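Local coordinates for protein lectin (Lotus tetragonolobus, PDB 2EIG) that probably binds sugars, L-fucosyl glycans in particular, as a tetrameric seed lectin of the legume family that carries manganese and calcium ions, at residues T64-I69 against A161-D166; P50-A55 against L196-S201. All coordinates share one frame; numbering follows the deposited sequence.

Contact 1 of 2, residues T64-I69 against A161-D166; sequences TSFSFI and ATIIYD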
ATOM      1  N   THR A  64      -1.048  13.500  12.917  1.00 15.86           N
ATOM      2  CA  THR A  64      -0.486  14.056  14.098  1.00 15.55           C
ATOM      3  C   THR A  64       0.864  14.682  13.737  1.00 16.76           C
ATOM      4  O   THR A  64       1.543  14.169  12.836  1.00 16.83           O
ATOM      5  CB  THR A  64      -0.393  12.991  15.234  1.00 15.13           C
ATOM      6  OG1 THR A  64      -0.131  13.666  16.431  1.00 10.60           O
ATOM      7  CG2 THR A  64       0.703  11.900  15.044  1.00 15.32           C
ATOM      8  N   SER A  65       1.219  15.758  14.433  1.00 17.18           N
ATOM      9  CA  SER A  65       2.540  16.400  14.318  1.00 18.84           C
ATOM     10  C   SER A  65       3.107  16.684  15.680  1.00 17.73           C
ATOM     11  O   SER A  65       2.402  17.055  16.616  1.00 17.21           O
ATOM     12  CB  SER A  65       2.498  17.734  13.524  1.00 18.95           C
ATOM     13  OG  SER A  65       2.044  17.513  12.206  1.00 22.78           O
ATOM     14  N   PHE A  66       4.405  16.505  15.808  1.00 18.46           N
ATOM     15  CA  PHE A  66       5.057  16.858  17.057  1.00 17.69           C
ATOM     16  C   PHE A  66       6.519  17.234  16.829  1.00 18.55           C
ATOM     17  O   PHE A  66       7.190  16.640  15.988  1.00 18.58           O
ATOM     18  CB  PHE A  66       4.920  15.763  18.131  1.00 16.95           C
ATOM     19  CG  PHE A  66       5.315  14.381  17.670  1.00 16.59           C
ATOM     20  CD1 PHE A  66       6.622  13.930  17.841  1.00 16.96           C
ATOM     21  CD2 PHE A  66       4.372  13.528  17.078  1.00 12.21           C
ATOM     22  CE1 PHE A  66       6.996  12.650  17.449  1.00 15.48           C
ATOM     23  CE2 PHE A  66       4.752  12.265  16.675  1.00 12.97           C
ATOM     24  CZ  PHE A  66       6.033  11.825  16.849  1.00 12.62           C
ATOM     25  N   SER A  67       6.970  18.261  17.552  1.00 18.80           N
ATOM     26  CA  SER A  67       8.352  18.696  17.541  1.00 19.64           C
ATOM     27  C   SER A  67       8.956  18.132  18.779  1.00 19.17           C
ATOM     28  O   SER A  67       8.346  18.207  19.844  1.00 18.80           O
ATOM     29  CB  SER A  67       8.461  20.230  17.663  1.00 19.76           C
ATOM     30  OG  SER A  67       8.189  20.758  16.386  1.00 26.62           O
ATOM     31  N   PHE A  68      10.176  17.646  18.652  1.00 18.44           N
ATOM     32  CA  PHE A  68      10.869  17.049  19.778  1.00 19.62           C
ATOM     33  C   PHE A  68      12.376  17.159  19.553  1.00 20.44           C
ATOM     34  O   PHE A  68      12.841  17.358  18.435  1.00 20.56           O
ATOM     35  CB  PHE A  68      10.434  15.595  19.987  1.00 18.24           C
ATOM     36  CG  PHE A  68      10.954  14.656  18.934  1.00 17.90           C
ATOM     37  CD1 PHE A  68      12.149  13.935  19.153  1.00 19.02           C
ATOM     38  CD2 PHE A  68      10.271  14.495  17.733  1.00 17.08           C
ATOM     39  CE1 PHE A  68      12.664  13.073  18.162  1.00 21.03           C
ATOM     40  CE2 PHE A  68      10.762  13.598  16.694  1.00 13.70           C
ATOM     41  CZ  PHE A  68      11.971  12.902  16.944  1.00 19.12           C
ATOM     42  N   ILE A  69      13.132  17.060  20.627  1.00 20.71           N
ATOM     43  CA  ILE A  69      14.559  16.935  20.492  1.00 22.38           C
ATOM     44  C   ILE A  69      15.001  15.803  21.456  1.00 20.66           C
ATOM     45  O   ILE A  69      14.511  15.716  22.583  1.00 20.08           O
ATOM     46  CB  ILE A  69      15.291  18.249  20.828  1.00 21.47           C
ATOM     47  CG1 ILE A  69      15.154  19.324  19.709  1.00 26.42           C
ATOM     48  CG2 ILE A  69      16.674  17.962  21.009  1.00 25.75           C
ATOM     49  CD1 ILE A  69      15.741  20.893  19.966  1.00 25.39           C
ATOM     50  N   ALA A 161       8.170  15.789  13.347  1.00 16.44           N
ATOM     51  CA  ALA A 161       7.549  14.554  12.856  1.00 16.07           C
ATOM     52  C   ALA A 161       6.131  14.878  12.475  1.00 14.76           C
ATOM     53  O   ALA A 161       5.462  15.600  13.199  1.00 15.73           O
ATOM     54  CB  ALA A 161       7.546  13.490  13.963  1.00 15.89           C
ATOM     55  N   THR A 162       5.699  14.332  11.355  1.00 14.26           N
ATOM     56  CA  THR A 162       4.313  14.270  10.942  1.00 14.46           C
ATOM     57  C   THR A 162       3.939  12.816  10.606  1.00 15.20           C
ATOM     58  O   THR A 162       4.637  12.098   9.875  1.00 14.89           O
ATOM     59  CB  THR A 162       4.088  15.178   9.708  1.00 14.02           C
ATOM     60  OG1 THR A 162       4.511  16.489  10.019  1.00 16.24           O
ATOM     61  CG2 THR A 162       2.637  15.161   9.233  1.00 13.31           C
ATOM     62  N   ILE A 163       2.819  12.382  11.146  1.00 14.86           N
ATOM     63  CA  ILE A 163       2.331  11.032  10.907  1.00 14.14           C
ATOM     64  C   ILE A 163       0.922  11.137  10.373  1.00 15.01           C
ATOM     65  O   ILE A 163       0.062  11.850  10.923  1.00 14.38           O
ATOM     66  CB  ILE A 163       2.375  10.210  12.206  1.00 13.78           C
ATOM     67  CG1 ILE A 163       3.837  10.081  12.731  1.00 13.03           C
ATOM     68  CG2 ILE A 163       1.703   8.824  12.019  1.00 13.20           C
ATOM     69  CD1 ILE A 163       3.902   9.599  14.170  1.00 13.28           C
ATOM     70  N   ILE A 164       0.669  10.485   9.261  1.00 15.91           N
ATOM     71  CA  ILE A 164      -0.680  10.569   8.701  1.00 16.81           C
ATOM     72  C   ILE A 164      -1.124   9.132   8.667  1.00 16.30           C
ATOM     73  O   ILE A 164      -0.369   8.292   8.222  1.00 16.09           O
ATOM     74  CB  ILE A 164      -0.737  11.170   7.269  1.00 16.77           C
ATOM     75  CG1 ILE A 164      -0.377  12.658   7.271  1.00 17.12           C
ATOM     76  CG2 ILE A 164      -2.155  11.002   6.655  1.00 15.75           C
ATOM     77  CD1 ILE A 164      -0.235  13.272   5.851  1.00 19.73           C
ATOM     78  N   TYR A 165      -2.310   8.859   9.200  1.00 15.63           N
ATOM     79  CA  TYR A 165      -2.988   7.608   8.923  1.00 15.62           C
ATOM     80  C   TYR A 165      -4.147   7.852   7.995  1.00 17.17           C
ATOM     81  O   TYR A 165      -5.113   8.510   8.357  1.00 17.36           O
ATOM     82  CB  TYR A 165      -3.472   6.933  10.216  1.00 14.81           C
ATOM     83  CG  TYR A 165      -4.006   5.536   9.934  1.00 14.29           C
ATOM     84  CD1 TYR A 165      -3.144   4.474   9.652  1.00 15.39           C
ATOM     85  CD2 TYR A 165      -5.370   5.305   9.884  1.00 14.31           C
ATOM     86  CE1 TYR A 165      -3.652   3.230   9.333  1.00 13.53           C
ATOM     87  CE2 TYR A 165      -5.889   4.068   9.605  1.00 14.31           C
ATOM     88  CZ  TYR A 165      -5.038   3.039   9.331  1.00 15.63           C
ATOM     89  OH  TYR A 165      -5.608   1.831   9.068  1.00 16.03           O
ATOM     90  N   ASP A 166      -4.090   7.267   6.821  1.00 18.50           N
ATOM     91  CA  ASP A 166      -5.211   7.357   5.905  1.00 19.23           C
ATOM     92  C   ASP A 166      -6.091   6.098   5.997  1.00 20.19           C
ATOM     93  O   ASP A 166      -5.694   5.061   5.521  1.00 20.73           O
ATOM     94  CB  ASP A 166      -4.711   7.571   4.476  1.00 18.05           C
ATOM     95  CG  ASP A 166      -5.838   7.486   3.461  1.00 19.64           C
ATOM     96  OD1 ASP A 166      -6.948   7.878   3.808  1.00 20.40           O
ATOM     97  OD2 ASP A 166      -5.621   7.005   2.344  1.00 22.24           O
TER

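Contact 2 of 2, residues P50-A55 against L196-S201; sequences PIWDSA and LPEKVS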
ATOM      1  N   PRO A  50     -11.526   7.391  19.536  1.00 19.00           N
ATOM      2  CA  PRO A  50     -12.234   6.359  18.811  1.00 19.48           C
ATOM      3  C   PRO A  50     -11.593   6.175  17.433  1.00 18.99           C
ATOM      4  O   PRO A  50     -11.468   7.139  16.663  1.00 18.66           O
ATOM      5  CB  PRO A  50     -13.663   6.889  18.734  1.00 19.13           C
ATOM      6  CG  PRO A  50     -13.582   8.349  19.072  1.00 20.09           C
ATOM      7  CD  PRO A  50     -12.211   8.698  19.465  1.00 20.34           C
ATOM      8  N   ILE A  51     -11.131   4.968  17.139  1.00 17.66           N
ATOM      9  CA  ILE A  51     -10.407   4.779  15.878  1.00 17.66           C
ATOM     10  C   ILE A  51     -11.127   3.901  14.897  1.00 18.49           C
ATOM     11  O   ILE A  51     -10.679   3.697  13.772  1.00 18.16           O
ATOM     12  CB  ILE A  51      -8.999   4.217  16.084  1.00 18.46           C
ATOM     13  CG1 ILE A  51      -9.047   3.023  17.042  1.00 16.07           C
ATOM     14  CG2 ILE A  51      -8.026   5.368  16.447  1.00 20.48           C
ATOM     15  CD1 ILE A  51      -7.965   2.074  16.855  1.00 19.97           C
ATOM     16  N   TRP A  52     -12.218   3.312  15.351  1.00 19.19           N
ATOM     17  CA  TRP A  52     -13.133   2.669  14.450  1.00 21.02           C
ATOM     18  C   TRP A  52     -14.496   2.517  15.097  1.00 22.26           C
ATOM     19  O   TRP A  52     -14.632   2.562  16.315  1.00 22.27           O
ATOM     20  CB  TRP A  52     -12.575   1.325  13.918  1.00 19.99           C
ATOM     21  CG  TRP A  52     -12.256   0.276  14.909  1.00 19.14           C
ATOM     22  CD1 TRP A  52     -11.042  -0.006  15.428  1.00 19.25           C
ATOM     23  CD2 TRP A  52     -13.162  -0.704  15.446  1.00 21.88           C
ATOM     24  NE1 TRP A  52     -11.113  -1.077  16.261  1.00 17.98           N
ATOM     25  CE2 TRP A  52     -12.399  -1.546  16.288  1.00 18.04           C
ATOM     26  CE3 TRP A  52     -14.548  -0.961  15.287  1.00 21.07           C
ATOM     27  CZ2 TRP A  52     -12.967  -2.600  17.013  1.00 19.86           C
ATOM     28  CZ3 TRP A  52     -15.121  -2.025  16.015  1.00 22.55           C
ATOM     29  CH2 TRP A  52     -14.324  -2.825  16.873  1.00 19.83           C
ATOM     30  N   ASP A  53     -15.497   2.348  14.250  1.00 25.14           N
ATOM     31  CA  ASP A  53     -16.867   2.374  14.655  1.00 27.01           C
ATOM     32  C   ASP A  53     -17.487   1.027  14.345  1.00 27.90           C
ATOM     33  O   ASP A  53     -17.430   0.566  13.209  1.00 27.53           O
ATOM     34  CB  ASP A  53     -17.595   3.491  13.893  1.00 27.69           C
ATOM     35  CG  ASP A  53     -19.058   3.560  14.241  1.00 29.40           C
ATOM     36  OD1 ASP A  53     -19.351   3.976  15.373  1.00 29.67           O
ATOM     37  OD2 ASP A  53     -19.901   3.204  13.381  1.00 33.46           O
ATOM     38  N   SER A  54     -18.083   0.405  15.367  1.00 29.96           N
ATOM     39  CA  SER A  54     -18.652  -0.943  15.241  1.00 31.27           C
ATOM     40  C   SER A  54     -19.759  -1.055  14.188  1.00 32.17           C
ATOM     41  O   SER A  54     -19.760  -2.006  13.387  1.00 32.62           O
ATOM     42  CB  SER A  54     -19.114  -1.521  16.615  1.00 31.64           C
ATOM     43  OG  SER A  54     -19.836  -0.577  17.423  1.00 33.76           O
ATOM     44  N   ALA A  55     -20.689  -0.096  14.172  1.00 33.17           N
ATOM     45  CA  ALA A  55     -21.870  -0.215  13.296  1.00 33.87           C
ATOM     46  C   ALA A  55     -21.469  -0.217  11.817  1.00 34.46           C
ATOM     47  O   ALA A  55     -21.882  -1.111  11.052  1.00 35.27           O
ATOM     48  CB  ALA A  55     -22.911   0.882  13.594  1.00 33.69           C
ATOM     49  N   LEU A 196      -6.220  -3.123  16.700  1.00 16.27           N
ATOM     50  CA  LEU A 196      -6.489  -2.329  17.884  1.00 14.39           C
ATOM     51  C   LEU A 196      -7.987  -2.323  18.175  1.00 14.36           C
ATOM     52  O   LEU A 196      -8.783  -2.513  17.249  1.00 13.06           O
ATOM     53  CB  LEU A 196      -6.015  -0.880  17.662  1.00 14.32           C
ATOM     54  CG  LEU A 196      -4.511  -0.627  17.790  1.00 11.05           C
ATOM     55  CD1 LEU A 196      -4.141   0.732  17.257  1.00 12.23           C
ATOM     56  CD2 LEU A 196      -4.046  -0.807  19.216  1.00 12.63           C
ATOM     57  N   PRO A 197      -8.376  -2.063  19.443  1.00 14.45           N
ATOM     58  CA  PRO A 197      -9.799  -1.945  19.739  1.00 14.57           C
ATOM     59  C   PRO A 197     -10.304  -0.585  19.353  1.00 14.82           C
ATOM     60  O   PRO A 197      -9.551   0.242  18.820  1.00 14.88           O
ATOM     61  CB  PRO A 197      -9.869  -2.145  21.284  1.00 14.13           C
ATOM     62  CG  PRO A 197      -8.621  -1.547  21.751  1.00 15.27           C
ATOM     63  CD  PRO A 197      -7.565  -1.892  20.656  1.00 13.44           C
ATOM     64  N   GLU A 198     -11.581  -0.330  19.609  1.00 15.26           N
ATOM     65  CA  GLU A 198     -12.222   0.796  18.973  1.00 15.98           C
ATOM     66  C   GLU A 198     -11.908   2.142  19.675  1.00 15.32           C
ATOM     67  O   GLU A 198     -12.245   3.193  19.167  1.00 14.89           O
ATOM     68  CB  GLU A 198     -13.721   0.524  18.893  1.00 15.71           C
ATOM     69  CG  GLU A 198     -14.376   0.484  20.263  1.00 21.15           C
ATOM     70  CD  GLU A 198     -15.734  -0.210  20.182  1.00 23.59           C
ATOM     71  OE1 GLU A 198     -16.750   0.520  20.137  1.00 27.75           O
ATOM     72  OE2 GLU A 198     -15.765  -1.461  20.125  1.00 21.66           O
ATOM     73  N   LYS A 199     -11.287   2.076  20.851  1.00 15.07           N
ATOM     74  CA  LYS A 199     -10.896   3.274  21.596  1.00 16.20           C
ATOM     75  C   LYS A 199      -9.444   3.035  21.930  1.00 15.03           C
ATOM     76  O   LYS A 199      -9.079   1.944  22.304  1.00 15.85           O
ATOM     77  CB  LYS A 199     -11.697   3.478  22.907  1.00 15.32           C
ATOM     78  CG  LYS A 199     -13.172   3.850  22.706  1.00 18.07           C
ATOM     79  CD  LYS A 199     -13.850   3.971  24.063  1.00 20.46           C
ATOM     80  CE  LYS A 199     -15.385   3.885  23.911  1.00 24.55           C
ATOM     81  NZ  LYS A 199     -15.872   4.598  22.673  1.00 25.65           N
ATOM     82  N   VAL A 200      -8.607   4.032  21.699  1.00 14.70           N
ATOM     83  CA  VAL A 200      -7.193   3.900  22.003  1.00 13.77           C
ATOM     84  C   VAL A 200      -6.687   5.135  22.739  1.00 14.20           C
ATOM     85  O   VAL A 200      -7.336   6.169  22.764  1.00 12.67           O
ATOM     86  CB  VAL A 200      -6.347   3.621  20.713  1.00 13.66           C
ATOM     87  CG1 VAL A 200      -6.755   2.295  20.059  1.00 13.81           C
ATOM     88  CG2 VAL A 200      -6.469   4.759  19.695  1.00 11.85           C
ATOM     89  N   SER A 201      -5.526   5.004  23.368  1.00 13.27           N
ATOM     90  CA  SER A 201      -4.797   6.174  23.747  1.00 12.29           C
ATOM     91  C   SER A 201      -3.972   6.518  22.543  1.00 13.23           C
ATOM     92  O   SER A 201      -3.653   5.656  21.692  1.00 11.57           O
ATOM     93  CB  SER A 201      -3.925   5.896  24.963  1.00 12.81           C
ATOM     94  OG  SER A 201      -3.014   4.832  24.674  1.00 15.42           O
TER

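Contact 1 of 2, residues T64-I69 against A161-D166
The F66 ring takes the methyl of A161 over one face and the tip of I163 at its edge. A161 CB stands 3.8 Å from the centroid of the F66 ring and 20° off the ring normal, a CH-pi contact displaced toward the rim, CE1 and CZ being the nearest ring atoms. Near the ring plane, I163 CD1 approaches F66 CE2 at 3.8 Å. This follows from F66 chi1 of 51°, which sets CG between the backbone N and the carbonyl carbon and leans the ring over the partner strand. The same alanine methyl lies 4.2 Å from F68 CE2, so one methyl borders both phenylalanine rings, the face of F66 and the edge of F68. T64 CG2 runs alongside I163, 3.7 Å from I163 CB, while T64 OG1 is held by W221 and by the carbonyl of S222.

The backbones form an antiparallel ladder: T64 with I163 and F66 with A161 are hydrogen-bonded pairs, each closed by two N-H to O bonds. The straightest, I163 N to T64 O, measures 2.8 Å with 173° at the hydrogen. Between them S65 and T162 make a non-hydrogen-bonded pair; on the opposite face their hydroxyls are joined by a weak hydrogen bond, S65 OG to T162 OG1 at 3.5 Å.

This strand pair belongs to the flat back sheet of the legume lectin sandwich. F66 meets F204 of the curved front sheet edge-to-face and F68 meets F119, whereas T162 packs on I63 of a second subunit. Strand 61-72 is flanked beyond this contact by strand 214-226, and strand 159-166 by strand 171-178.

Contact 2 of 2, residues P50-A55 against L196-S201
W52 NE1 donates to the carbonyl oxygen L196 O over 2.9 Å, with 162° at the hydrogen. The acceptor lies close to the indole plane, at the ring edge, but the donor is tilted 35° from the carbonyl plane of L196. Over one indole face sits E198: its CB is 3.6 Å from the centroid of the six-membered ring and almost directly above it, a centred CH-pi contact. The two side chains cross at about a right angle, and the carboxylate, inclined to the ring, brings E198 OE2 to 3.8 Å from W52 CH2. K193 makes a cation-pi contact with the same indole, and K129 of a third subunit also packs on W52.

One residue earlier, I51 N bonds to E198 O at 2.9 Å, the donor lying well above the carbonyl plane. Here strand 39-50 ends beside the start of strand 199-208, its neighbour in the curved front sheet of the lectin sandwich; P50 and K199 form an antiparallel non-hydrogen-bonded pair, with P50 CA 3.2 Å from E198 O.

I51 chi1 of 48° turns CG1 toward 196-201, and the extended second torsion takes CD1 on among L196, P197 and V200. I51 CD1 meets L196 CB at 3.6 Å and V200 CG1 at 3.4 Å, the latter tighter than usual for carbons. L86 of strand 81-88 touches the side chains of both L196 and V200.

From the N terminus, the chain first enters contact 2 at 50-55, leaving strand 39-50, and soon reaches contact 1 at 64-69 on strand 61-72. After 91 intervening residues, 161-166 returns to close contact 1; only then does 196-201, following the short helix 192-195, close the larger loop of contact 2. Contact 1 is therefore enclosed by contact 2, and the two do not cross. The outer closure lies where strand 39-50 finishes and strand 199-208 begins, so contact 2 joins a strand end and loop at the margin of the front sheet, and contact 1 joins two strands of the back sheet. The centres of contacts 1 and 2 are about 20 Å apart, and they do not touch.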